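Local atomic coordinates of Alpha/beta hydrolase fold protein (Chitinophaga pinensis, PDB entry 4PW0), a protein that adopts the alpha/beta hydrolase fold and probably acts as a serine-type hydrolase, although its substrate is not known. Residues V116-M119 and A120-Q123. Numbering follows the deposited sequence.
Sequences VQYM and AHIQ
Tyr-118 and Ile-122, one helical turn apart, meet through the far end of the phenol and the gamma-methyl of the isoleucine: CE2 of Tyr-118 lies 3.7 Å from CG2 of Ile-122, and CG2 also approaches CZ and OH of the tyrosine. The two side chains lie aslant to one another, and the methyl reaches the ring obliquely. Tyr-118 holds CG opposite its own backbone nitrogen (chi1 -165°), which carries the ring along the helix toward the following turn. In Ile-122 the less common chi1 of 66° sets CG1 between backbone N and C, where it packs 3.6 Å from Tyr-118 O. His-121 flanks the same ring more loosely, its CD2 standing 4.5 Å from Tyr-118 CE1, while its imidazole stacks on Phe-217. These residues form the last two turns of helix 111-122, which links strands 104-109 and 127-133 in a beta-alpha-beta unit and follows a probable nucleophile elbow around Ser-110. Val-116, selenomethionine Met-119 and Ala-120 pack on the sheet, and both Met-119 and Tyr-118 touch helix 85-98. Bonds from i+4 to i hold the backbone, among them Ile-122 N to Tyr-118 O at 3.0 Å, with a C=O...N angle of 161°. The amide of Gln-123, where helical geometry ends, still donates to Met-119 O across 2.8 Å. Gln-117 NE2 donates hydrogen bonds to the carbonyl oxygens of Gly-113 and Ala-136.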
loop_
_atom_site.group_PDB
_atom_site.type_symbol
_atom_site.label_atom_id
_atom_site.label_comp_id
_atom_site.label_asym_id
_atom_site.label_seq_id
_atom_site.Cartn_x
_atom_site.Cartn_y
_atom_site.Cartn_z
ATOM N N VAL A 116 -0.717 16.050 12.373
ATOM C CA VAL A 116 0.528 15.267 12.528
ATOM C C VAL A 116 1.614 15.790 11.599
ATOM O O VAL A 116 2.777 15.699 11.945
ATOM C CB VAL A 116 0.322 13.756 12.339
ATOM C CG1 VAL A 116 -0.649 13.231 13.402
ATOM C CG2 VAL A 116 -0.155 13.360 10.936
ATOM N N GLN A 117 1.249 16.310 10.426
ATOM C CA GLN A 117 2.254 16.928 9.535
ATOM C C GLN A 117 2.877 18.164 10.214
ATOM O O GLN A 117 4.087 18.323 10.236
ATOM C CB GLN A 117 1.645 17.361 8.234
ATOM C CG GLN A 117 1.184 16.239 7.317
ATOM C CD GLN A 117 0.450 16.800 6.121
ATOM O OE1 GLN A 117 1.045 17.493 5.289
ATOM N NE2 GLN A 117 -0.822 16.476 6.006
ATOM N N TYR A 118 2.026 19.035 10.748
ATOM C CA TYR A 118 2.501 20.244 11.389
ATOM C C TYR A 118 3.353 19.889 12.614
ATOM O O TYR A 118 4.410 20.502 12.860
ATOM C CB TYR A 118 1.337 21.183 11.726
ATOM C CG TYR A 118 1.822 22.578 12.042
ATOM C CD1 TYR A 118 2.249 23.404 11.030
ATOM C CD2 TYR A 118 1.922 23.034 13.324
ATOM C CE1 TYR A 118 2.766 24.663 11.282
ATOM C CE2 TYR A 118 2.449 24.311 13.597
ATOM C CZ TYR A 118 2.843 25.113 12.583
ATOM O OH TYR A 118 3.359 26.374 12.857
HETATM N N MSE A 119 2.927 18.906 13.393
HETATM C CA MSE A 119 3.670 18.475 14.583
HETATM C C MSE A 119 5.030 17.953 14.225
HETATM O O MSE A 119 6.022 18.209 14.932
HETATM C CB MSE A 119 2.896 17.397 15.363
HETATM C CG MSE A 119 3.422 17.228 16.787
HETATM SE SE MSE A 119 2.423 15.914 17.803
HETATM C CE MSE A 119 0.885 17.028 18.111
ATOM N N ALA A 120 5.118 17.199 13.138
ATOM C CA ALA A 120 6.401 16.685 12.710
ATOM C C ALA A 120 7.340 17.815 12.286
ATOM O O ALA A 120 8.588 17.682 12.420
ATOM C CB ALA A 120 6.201 15.706 11.544
ATOM N N HIS A 121 6.774 18.885 11.767
ATOM C CA HIS A 121 7.528 20.068 11.416
ATOM C C HIS A 121 8.081 20.812 12.633
ATOM O O HIS A 121 9.298 21.134 12.683
ATOM C CB HIS A 121 6.723 21.030 10.529
ATOM C CG HIS A 121 7.418 22.326 10.291
ATOM N ND1 HIS A 121 8.652 22.401 9.687
ATOM C CD2 HIS A 121 7.071 23.592 10.617
ATOM C CE1 HIS A 121 9.039 23.668 9.648
ATOM N NE2 HIS A 121 8.096 24.412 10.201
ATOM N N ILE A 122 7.223 21.032 13.635
ATOM C CA ILE A 122 7.636 21.843 14.779
ATOM C C ILE A 122 8.349 21.080 15.886
ATOM O O ILE A 122 9.119 21.694 16.672
ATOM C CB ILE A 122 6.503 22.732 15.351
ATOM C CG1 ILE A 122 5.370 21.935 15.979
ATOM C CG2 ILE A 122 6.029 23.722 14.290
ATOM C CD1 ILE A 122 4.417 22.793 16.800
ATOM N N GLN A 123 8.017 19.794 16.044
ATOM C CA GLN A 123 8.567 18.963 17.077
ATOM C C GLN A 123 9.053 17.619 16.544
ATOM O O GLN A 123 8.642 16.572 17.036
ATOM C CB GLN A 123 7.619 18.791 18.229
ATOM C CG GLN A 123 7.489 20.000 19.131
ATOM C CD GLN A 123 8.722 20.265 19.983
ATOM O OE1 GLN A 123 9.598 19.424 20.190
ATOM N NE2 GLN A 123 8.775 21.439 20.490
#